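Long-range contacts in UDP-N-acetylglucosamine pyrophosphorylase (Entamoeba histolytica, PDB 3OC9), which probably catalyses the formation of UDP-N-acetylglucosamine and diphosphate from UTP and N-acetyl-alpha-D-glucosamine 1-phosphate: residues A[61-66]-A[374-379]; A[332-337]-A[348-353]; A[368-373]-A[397-402]. All blocks are in the same frame, centred on the assembly; numbering follows the deposited sequence.

Contact 2 is the buried one of the three and lies nearest the centre of the chain; contacts 1 and 3 are only partly buried, and contact 3 lies farthest out. Helix 347-364 is common to all: it supplies one side of contact 2, sends Tyr355 to the carboxylate of contact 1 and lies under the apolar face of contact 3. Contacts 1 and 3 also join directly, because strand 377-379 of the first pairs in parallel with Phe402 of the second. Their chemistry differs accordingly: a carboxylate that accepts one firm and one weak bond from backbone N-H groups in contact 1, a serine-aspartate bond with a bridging water in contact 2, and parallel strand pairing in contact 3.

Contact 1. Residues A[61-66]-A[374-379]; sequences PFEIPK and SPICEI
Glu378 reaches from strand 377-379 to the loop 61-66 and takes two consecutive backbone N-H groups with its carboxylate. Its OE2 accepts from Glu63 N at 2.8 Å, on the syn side and 17° out of the carboxylate plane, while OE1 receives a weak bond from Ile64 N at 3.4 Å. Beyond CG the chain is extended (chi2 -161°), which carries the carboxylate across to the loop. A water adds a bridge, donating to Ile64 O at 2.7 Å and to Glu378 OE1 at 3.1 Å. From helix 347-364, Tyr355 OH also hydrogen-bonds OE2.

Van der Waals contacts surround this grip. Phe62 CB sits 3.4 Å from Glu378 OE2, and its ring leads away to meet Trp354. Glu63 bends at chi2 (-62°) and crosses Ile376 at about a right angle, its CG 4.1 Å from Ile376 CG2.

The two glutamate carboxylates do not touch: Glu63 OE2 and Glu378 OE2 stay 5.2 Å apart. With backbone N-H groups, the tyrosine and a water around it, the buried Glu378 carboxylate is well compensated and could probably remain charged, fixing the loop to strand 377-379.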
loop_
_atom_site.group_PDB
_atom_site.type_symbol
_atom_site.label_atom_id
_atom_site.label_comp_id
_atom_site.label_asym_id
_atom_site.label_seq_id
_atom_site.Cartn_x
_atom_site.Cartn_y
_atom_site.Cartn_z
ATOM N N PRO A 61 -4.323 -11.692 -14.658
ATOM C CA PRO A 61 -4.782 -12.179 -15.977
ATOM C C PRO A 61 -5.575 -11.161 -16.819
ATOM O O PRO A 61 -6.726 -11.428 -17.183
ATOM C CB PRO A 61 -5.648 -13.397 -15.611
ATOM C CG PRO A 61 -6.235 -13.024 -14.249
ATOM C CD PRO A 61 -5.130 -12.237 -13.549
ATOM N N PHE A 62 -4.953 -10.031 -17.153
ATOM C CA PHE A 62 -5.540 -9.037 -18.043
ATOM C C PHE A 62 -5.388 -9.511 -19.505
ATOM O O PHE A 62 -4.752 -10.554 -19.763
ATOM C CB PHE A 62 -4.880 -7.654 -17.873
ATOM C CG PHE A 62 -4.979 -7.063 -16.472
ATOM C CD1 PHE A 62 -6.111 -7.244 -15.689
ATOM C CD2 PHE A 62 -3.928 -6.289 -15.966
ATOM C CE1 PHE A 62 -6.199 -6.667 -14.400
ATOM C CE2 PHE A 62 -4.004 -5.711 -14.674
ATOM C CZ PHE A 62 -5.151 -5.912 -13.901
ATOM N N GLU A 63 -5.944 -8.756 -20.452
ATOM C CA GLU A 63 -5.733 -9.060 -21.887
ATOM C C GLU A 63 -4.240 -9.000 -22.246
ATOM O O GLU A 63 -3.762 -9.774 -23.091
ATOM C CB GLU A 63 -6.568 -8.150 -22.799
ATOM C CG GLU A 63 -8.110 -8.339 -22.672
ATOM C CD GLU A 63 -8.586 -9.732 -23.058
ATOM O OE1 GLU A 63 -8.112 -10.265 -24.082
ATOM O OE2 GLU A 63 -9.432 -10.300 -22.333
ATOM N N ILE A 64 -3.530 -8.069 -21.607
ATOM C CA ILE A 64 -2.061 -8.001 -21.658
ATOM C C ILE A 64 -1.542 -8.291 -20.235
ATOM O O ILE A 64 -1.585 -7.417 -19.356
ATOM C CB ILE A 64 -1.551 -6.613 -22.159
ATOM C CG1 ILE A 64 -2.190 -6.228 -23.499
ATOM C CG2 ILE A 64 -0.020 -6.577 -22.248
ATOM C CD1 ILE A 64 -1.945 -7.225 -24.634
ATOM N N PRO A 65 -1.064 -9.528 -19.983
ATOM C CA PRO A 65 -0.759 -9.913 -18.592
ATOM C C PRO A 65 0.518 -9.286 -18.021
ATOM O O PRO A 65 1.582 -9.368 -18.656
ATOM C CB PRO A 65 -0.602 -11.440 -18.664
ATOM C CG PRO A 65 -0.863 -11.826 -20.112
ATOM C CD PRO A 65 -0.693 -10.595 -20.934
ATOM N N LYS A 66 0.403 -8.699 -16.827
ATOM C CA LYS A 66 1.540 -8.092 -16.105
ATOM C C LYS A 66 1.538 -8.422 -14.605
ATOM O O LYS A 66 0.475 -8.575 -14.005
ATOM C CB LYS A 66 1.553 -6.571 -16.307
ATOM C CG LYS A 66 1.705 -6.127 -17.768
ATOM C CD LYS A 66 1.685 -4.609 -17.907
ATOM C CE LYS A 66 1.758 -4.193 -19.375
ATOM N NZ LYS A 66 1.514 -2.724 -19.578
ATOM N N SER A 374 -18.993 -4.812 -25.243
ATOM C CA SER A 374 -17.842 -5.289 -24.465
ATOM C C SER A 374 -17.568 -4.353 -23.295
ATOM O O SER A 374 -17.802 -3.148 -23.418
ATOM C CB SER A 374 -16.594 -5.369 -25.360
ATOM O OG SER A 374 -15.416 -5.667 -24.608
ATOM N N PRO A 375 -17.071 -4.892 -22.158
ATOM C CA PRO A 375 -16.657 -4.002 -21.065
ATOM C C PRO A 375 -15.144 -3.671 -21.009
ATOM O O PRO A 375 -14.730 -2.881 -20.148
ATOM C CB PRO A 375 -17.054 -4.801 -19.820
ATOM C CG PRO A 375 -16.782 -6.222 -20.221
ATOM C CD PRO A 375 -17.069 -6.305 -21.726
ATOM N N ILE A 376 -14.344 -4.251 -21.902
ATOM C CA ILE A 376 -12.858 -4.155 -21.831
ATOM C C ILE A 376 -12.299 -2.759 -22.168
ATOM O O ILE A 376 -12.531 -2.235 -23.256
ATOM C CB ILE A 376 -12.184 -5.230 -22.729
ATOM C CG1 ILE A 376 -12.682 -6.624 -22.331
ATOM C CG2 ILE A 376 -10.628 -5.148 -22.659
ATOM C CD1 ILE A 376 -12.315 -7.713 -23.294
ATOM N N CYS A 377 -11.568 -2.163 -21.215
ATOM C CA CYS A 377 -10.887 -0.878 -21.424
ATOM C C CYS A 377 -9.580 -0.917 -20.612
ATOM O O CYS A 377 -9.626 -0.718 -19.399
ATOM C CB CYS A 377 -11.782 0.280 -20.963
ATOM S SG CYS A 377 -11.238 1.997 -21.319
ATOM N N GLU A 378 -8.461 -1.217 -21.277
ATOM C CA GLU A 378 -7.133 -1.349 -20.631
ATOM C C GLU A 378 -6.184 -0.239 -21.068
ATOM O O GLU A 378 -5.814 -0.145 -22.254
ATOM C CB GLU A 378 -6.477 -2.712 -20.923
ATOM C CG GLU A 378 -7.321 -3.919 -20.537
ATOM C CD GLU A 378 -6.533 -5.227 -20.392
ATOM O OE1 GLU A 378 -5.300 -5.278 -20.652
ATOM O OE2 GLU A 378 -7.156 -6.225 -19.981
ATOM N N ILE A 379 -5.776 0.584 -20.101
ATOM C CA ILE A 379 -4.883 1.718 -20.332
ATOM C C ILE A 379 -3.598 1.529 -19.511
ATOM O O ILE A 379 -3.651 1.527 -18.275
ATOM C CB ILE A 379 -5.569 3.064 -19.947
ATOM C CG1 ILE A 379 -6.867 3.270 -20.772
ATOM C CG2 ILE A 379 -4.554 4.231 -20.080
ATOM C CD1 ILE A 379 -7.627 4.592 -20.498
HETATM O O HOH W 1 -2.677 -4.999 -18.983
#

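Contact 2. Residues A[332-337]-A[348-353]; sequences EFSALK and NTVKRD
Ser334 meets Asp353 and Val350 of helix 347-364, and its short side chain points toward the helix. CB lies 3.4 Å from Asp353 OD2 and also touches Asp353 CB. At the tip, OG donates a hydrogen bond of 2.7 Å to Asp353 OD2, which receives it on its anti lone pair, away from the other carboxylate oxygen. The torsion that sets this up places OG opposite the backbone N (chi1 -171°), over the helix backbone, where it also comes within 3.6 Å of Val350 CA.

The same OG accepts a hydrogen bond from a water at 2.8 Å. That water donates a second bond to Ala335 O at 3.0 Å and hydrogen-bonds Thr349 OG1 at 2.8 Å, so one solvent molecule ties two loop residues to the helix. The serine hydroxyl thus both donates and accepts in a buried setting. Thr349 and Asp353, four residues apart and so about one turn along the helix, both present polar groups to the loop.

Val350 supplies the apolar part. Its CG2 branch packs 3.7 Å from Ala335 O and 4.2 Å from Leu336 CB, and the residue also touches Ile189. The loop is also held by the chain around Asn188: Asn188 OD1 accepts from Ser334 N, and backbone bonds link Ser334 with Ile189 and Leu336 with Asp187.

This is an extended loop segment that precedes helix 347-364 in the chain and packs on its first turns, in a UDPGP type 1 enzyme, a family of the GT-A clan.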
loop_
_atom_site.group_PDB
_atom_site.type_symbol
_atom_site.label_atom_id
_atom_site.label_comp_id
_atom_site.label_asym_id
_atom_site.label_seq_id
_atom_site.Cartn_x
_atom_site.Cartn_y
_atom_site.Cartn_z
ATOM N N GLU A 332 -9.241 4.905 -5.993
ATOM C CA GLU A 332 -7.972 4.378 -5.392
ATOM C C GLU A 332 -8.127 3.218 -4.378
ATOM O O GLU A 332 -7.255 3.045 -3.507
ATOM C CB GLU A 332 -7.087 5.536 -4.822
ATOM C CG GLU A 332 -5.554 5.221 -4.744
ATOM C CD GLU A 332 -4.663 6.306 -4.087
ATOM O OE1 GLU A 332 -3.445 6.034 -3.914
ATOM O OE2 GLU A 332 -5.150 7.407 -3.720
ATOM N N PHE A 333 -9.182 2.391 -4.494
ATOM C CA PHE A 333 -9.265 1.158 -3.638
ATOM C C PHE A 333 -9.915 -0.086 -4.295
ATOM O O PHE A 333 -11.137 -0.176 -4.366
ATOM C CB PHE A 333 -9.937 1.445 -2.275
ATOM C CG PHE A 333 -9.858 0.275 -1.299
ATOM C CD1 PHE A 333 -8.713 0.056 -0.548
ATOM C CD2 PHE A 333 -10.932 -0.623 -1.172
ATOM C CE1 PHE A 333 -8.626 -1.042 0.337
ATOM C CE2 PHE A 333 -10.857 -1.731 -0.300
ATOM C CZ PHE A 333 -9.705 -1.932 0.453
ATOM N N SER A 334 -9.098 -1.052 -4.734
ATOM C CA SER A 334 -9.606 -2.394 -5.146
ATOM C C SER A 334 -8.534 -3.449 -4.840
ATOM O O SER A 334 -7.496 -3.477 -5.507
ATOM C CB SER A 334 -9.998 -2.417 -6.638
ATOM O OG SER A 334 -10.676 -3.633 -6.996
ATOM N N ALA A 335 -8.767 -4.290 -3.820
ATOM C CA ALA A 335 -7.715 -5.198 -3.296
ATOM C C ALA A 335 -7.768 -6.607 -3.888
ATOM O O ALA A 335 -8.854 -7.102 -4.179
ATOM C CB ALA A 335 -7.779 -5.284 -1.793
ATOM N N LEU A 336 -6.601 -7.242 -4.027
ATOM C CA LEU A 336 -6.502 -8.673 -4.429
ATOM C C LEU A 336 -6.048 -9.531 -3.247
ATOM O O LEU A 336 -4.877 -9.447 -2.825
ATOM C CB LEU A 336 -5.544 -8.867 -5.616
ATOM C CG LEU A 336 -5.297 -10.331 -6.060
ATOM C CD1 LEU A 336 -6.585 -11.006 -6.556
ATOM C CD2 LEU A 336 -4.175 -10.451 -7.121
ATOM N N LYS A 337 -6.969 -10.349 -2.718
ATOM C CA LYS A 337 -6.734 -11.143 -1.499
ATOM C C LYS A 337 -7.099 -12.639 -1.598
ATOM O O LYS A 337 -6.478 -13.474 -0.918
ATOM C CB LYS A 337 -7.448 -10.520 -0.298
ATOM C CG LYS A 337 -6.846 -9.187 0.136
ATOM C CD LYS A 337 -7.653 -8.503 1.219
ATOM C CE LYS A 337 -6.780 -7.512 1.978
ATOM N NZ LYS A 337 -5.770 -8.234 2.822
ATOM N N ASN A 348 -11.388 -11.130 -10.765
ATOM C CA ASN A 348 -12.554 -10.586 -11.463
ATOM C C ASN A 348 -13.056 -9.247 -10.908
ATOM O O ASN A 348 -13.415 -8.364 -11.696
ATOM C CB ASN A 348 -13.692 -11.624 -11.533
ATOM C CG ASN A 348 -13.398 -12.735 -12.545
ATOM O OD1 ASN A 348 -12.611 -12.546 -13.480
ATOM N ND2 ASN A 348 -14.022 -13.897 -12.360
ATOM N N THR A 349 -13.053 -9.089 -9.581
ATOM C CA THR A 349 -13.501 -7.826 -8.961
ATOM C C THR A 349 -12.501 -6.693 -9.240
ATOM O O THR A 349 -12.907 -5.537 -9.482
ATOM C CB THR A 349 -13.822 -7.938 -7.426
ATOM O OG1 THR A 349 -12.641 -8.259 -6.667
ATOM C CG2 THR A 349 -14.893 -8.992 -7.161
ATOM N N VAL A 350 -11.207 -7.041 -9.233
ATOM C CA VAL A 350 -10.135 -6.092 -9.614
ATOM C C VAL A 350 -10.277 -5.638 -11.078
ATOM O O VAL A 350 -10.257 -4.436 -11.362
ATOM C CB VAL A 350 -8.705 -6.664 -9.330
ATOM C CG1 VAL A 350 -7.628 -5.754 -9.938
ATOM C CG2 VAL A 350 -8.487 -6.866 -7.815
ATOM N N LYS A 351 -10.419 -6.589 -12.008
ATOM C CA LYS A 351 -10.703 -6.279 -13.425
ATOM C C LYS A 351 -11.883 -5.321 -13.657
ATOM O O LYS A 351 -11.732 -4.312 -14.371
ATOM C CB LYS A 351 -10.959 -7.572 -14.216
ATOM C CG LYS A 351 -9.824 -8.039 -15.050
ATOM C CD LYS A 351 -10.346 -9.140 -15.997
ATOM C CE LYS A 351 -9.217 -9.778 -16.758
ATOM N NZ LYS A 351 -9.601 -11.099 -17.347
ATOM N N ARG A 352 -13.039 -5.638 -13.053
ATOM C CA ARG A 352 -14.260 -4.819 -13.165
ATOM C C ARG A 352 -14.025 -3.369 -12.721
ATOM O O ARG A 352 -14.482 -2.426 -13.397
ATOM C CB ARG A 352 -15.413 -5.461 -12.366
ATOM C CG ARG A 352 -16.769 -4.730 -12.427
ATOM C CD ARG A 352 -17.803 -5.339 -11.464
ATOM N NE ARG A 352 -18.297 -6.631 -11.935
ATOM C CZ ARG A 352 -17.977 -7.801 -11.386
ATOM N NH1 ARG A 352 -17.178 -7.839 -10.329
ATOM N NH2 ARG A 352 -18.458 -8.932 -11.891
ATOM N N ASP A 353 -13.306 -3.198 -11.600
ATOM C CA ASP A 353 -13.027 -1.872 -11.026
ATOM C C ASP A 353 -12.037 -1.066 -11.914
ATOM O O ASP A 353 -12.262 0.122 -12.181
ATOM C CB ASP A 353 -12.497 -1.997 -9.571
ATOM C CG ASP A 353 -13.594 -2.363 -8.533
ATOM O OD1 ASP A 353 -14.794 -2.115 -8.770
ATOM O OD2 ASP A 353 -13.236 -2.877 -7.445
HETATM O O HOH W 2 -11.188 -6.045 -5.696
#

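Contact 3. Residues A[368-373]-A[397-402]; sequences IVDDSK and TIQLPF
Ile368 to Asp370 pair in parallel register with Thr397 to Gln399, and the side chains alternate between two faces of this two-stranded sheet. The backbone bonds are Ile398 N to Ile368 O at 2.9 Å, then Asp370 N to Ile398 O, and finally Leu400 N to Asp370 O at 3.1 Å. A CA-H...O contact from Val369 CA to Ile398 O lies alongside them.

On the face of Val369 and Ile398, the side chains turn to helix 347-364, where both meet Leu362. Val369 has CG1 trans to its amide nitrogen (chi1 -179°), which brings that methyl 4.1 Å from Leu400 CG. Leu400, just past the strand, reaches back; its CD1 packs 3.7 Å from Asp371 CB, and it also touches Ile359 of the helix.

The other face mixes Ile368 with the polar Thr397, Asp370 and Gln399. Thr397 OG1 lies 3.9 Å from Ile368 CB. Asp370 and Gln399 run side by side, pointing the same way, with carboxylate and amide planes 63° apart and OD2 of the aspartate beside Gln399 OE1. With CG of Asp370 opposite its backbone N (chi1 175°), OD1 is placed to bond within its own segment: it accepts from Ser372 N at 3.1 Å, an Asx turn, and from Ser372 OG.

Where the strands end, a water donates to Asp370 O and Leu400 O and accepts from Lys373 N, so it bridges the two segments just beyond the last direct backbone bond. The direct bonds therefore set the register, the Val369, Ile398 and Leu400 side chains hold the small sheet against helix 347-364, and the Asx turn and the water finish the pairing at its end.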
loop_
_atom_site.group_PDB
_atom_site.type_symbol
_atom_site.label_atom_id
_atom_site.label_comp_id
_atom_site.label_asym_id
_atom_site.label_seq_id
_atom_site.Cartn_x
_atom_site.Cartn_y
_atom_site.Cartn_z
ATOM N N ILE A 368 -16.238 10.125 -26.216
ATOM C CA ILE A 368 -17.541 9.453 -26.103
ATOM C C ILE A 368 -17.291 7.943 -26.129
ATOM O O ILE A 368 -16.633 7.447 -27.036
ATOM C CB ILE A 368 -18.523 9.867 -27.256
ATOM C CG1 ILE A 368 -18.806 11.377 -27.216
ATOM C CG2 ILE A 368 -19.835 9.079 -27.181
ATOM C CD1 ILE A 368 -17.741 12.232 -27.928
ATOM N N VAL A 369 -17.803 7.223 -25.127
ATOM C CA VAL A 369 -17.523 5.782 -24.993
ATOM C C VAL A 369 -18.780 4.924 -25.133
ATOM O O VAL A 369 -19.778 5.138 -24.439
ATOM C CB VAL A 369 -16.784 5.445 -23.643
ATOM C CG1 VAL A 369 -16.480 3.949 -23.534
ATOM C CG2 VAL A 369 -15.498 6.247 -23.514
ATOM N N ASP A 370 -18.699 3.942 -26.027
ATOM C CA ASP A 370 -19.796 3.025 -26.336
ATOM C C ASP A 370 -19.455 1.621 -25.814
ATOM O O ASP A 370 -18.606 0.940 -26.387
ATOM C CB ASP A 370 -20.012 3.024 -27.863
ATOM C CG ASP A 370 -21.060 2.012 -28.335
ATOM O OD1 ASP A 370 -21.590 1.224 -27.521
ATOM O OD2 ASP A 370 -21.350 2.010 -29.552
ATOM N N ASP A 371 -20.107 1.203 -24.722
ATOM C CA ASP A 371 -19.809 -0.097 -24.078
ATOM C C ASP A 371 -20.833 -1.224 -24.331
ATOM O O ASP A 371 -20.873 -2.215 -23.595
ATOM C CB ASP A 371 -19.502 0.074 -22.567
ATOM C CG ASP A 371 -20.714 0.524 -21.740
ATOM O OD1 ASP A 371 -21.848 0.530 -22.255
ATOM O OD2 ASP A 371 -20.528 0.868 -20.544
ATOM N N SER A 372 -21.637 -1.073 -25.382
ATOM C CA SER A 372 -22.765 -1.978 -25.648
ATOM C C SER A 372 -22.377 -3.431 -25.969
ATOM O O SER A 372 -23.164 -4.350 -25.716
ATOM C CB SER A 372 -23.649 -1.412 -26.769
ATOM O OG SER A 372 -22.991 -1.512 -28.020
ATOM N N LYS A 373 -21.178 -3.638 -26.515
ATOM C CA LYS A 373 -20.740 -4.969 -26.940
ATOM C C LYS A 373 -19.689 -5.621 -26.040
ATOM O O LYS A 373 -19.489 -6.840 -26.091
ATOM C CB LYS A 373 -20.198 -4.908 -28.372
ATOM N N THR A 397 -15.055 9.201 -30.883
ATOM C CA THR A 397 -15.993 8.140 -30.468
ATOM C C THR A 397 -15.278 6.786 -30.397
ATOM O O THR A 397 -14.720 6.315 -31.391
ATOM C CB THR A 397 -17.283 8.088 -31.382
ATOM O OG1 THR A 397 -18.098 9.241 -31.130
ATOM C CG2 THR A 397 -18.126 6.847 -31.094
ATOM N N ILE A 398 -15.276 6.184 -29.204
ATOM C CA ILE A 398 -14.581 4.917 -28.961
ATOM C C ILE A 398 -15.566 3.788 -28.650
ATOM O O ILE A 398 -16.399 3.922 -27.743
ATOM C CB ILE A 398 -13.571 5.038 -27.772
ATOM C CG1 ILE A 398 -12.535 6.145 -28.035
ATOM C CG2 ILE A 398 -12.903 3.692 -27.489
ATOM C CD1 ILE A 398 -11.746 6.588 -26.774
ATOM N N GLN A 399 -15.438 2.676 -29.379
ATOM C CA GLN A 399 -16.276 1.484 -29.177
ATOM C C GLN A 399 -15.462 0.336 -28.575
ATOM O O GLN A 399 -14.577 -0.214 -29.237
ATOM C CB GLN A 399 -16.938 1.046 -30.508
ATOM C CG GLN A 399 -17.782 -0.231 -30.416
ATOM C CD GLN A 399 -18.489 -0.586 -31.732
ATOM O OE1 GLN A 399 -19.195 0.235 -32.318
ATOM N NE2 GLN A 399 -18.300 -1.816 -32.187
ATOM N N LEU A 400 -15.756 -0.017 -27.317
ATOM C CA LEU A 400 -15.022 -1.074 -26.599
ATOM C C LEU A 400 -15.152 -2.402 -27.346
ATOM O O LEU A 400 -16.188 -2.641 -27.983
ATOM C CB LEU A 400 -15.512 -1.208 -25.140
ATOM C CG LEU A 400 -15.457 0.045 -24.254
ATOM C CD1 LEU A 400 -15.804 -0.288 -22.793
ATOM C CD2 LEU A 400 -14.069 0.686 -24.331
ATOM N N PRO A 401 -14.113 -3.267 -27.292
ATOM C CA PRO A 401 -12.841 -3.204 -26.530
ATOM C C PRO A 401 -11.840 -2.129 -26.972
ATOM O O PRO A 401 -11.681 -1.874 -28.178
ATOM C CB PRO A 401 -12.225 -4.595 -26.745
ATOM C CG PRO A 401 -13.345 -5.452 -27.296
ATOM C CD PRO A 401 -14.204 -4.512 -28.074
ATOM N N PHE A 402 -11.158 -1.535 -25.981
ATOM C CA PHE A 402 -10.113 -0.522 -26.194
ATOM C C PHE A 402 -8.871 -0.935 -25.399
ATOM O O PHE A 402 -8.983 -1.251 -24.208
ATOM C CB PHE A 402 -10.627 0.851 -25.740
ATOM C CG PHE A 402 -9.625 1.981 -25.873
ATOM C CD1 PHE A 402 -9.416 2.614 -27.098
ATOM C CD2 PHE A 402 -8.932 2.446 -24.758
ATOM C CE1 PHE A 402 -8.501 3.679 -27.224
ATOM C CE2 PHE A 402 -8.023 3.509 -24.868
ATOM C CZ PHE A 402 -7.804 4.122 -26.107
HETATM O O HOH W 3 -18.764 -1.839 -26.955
#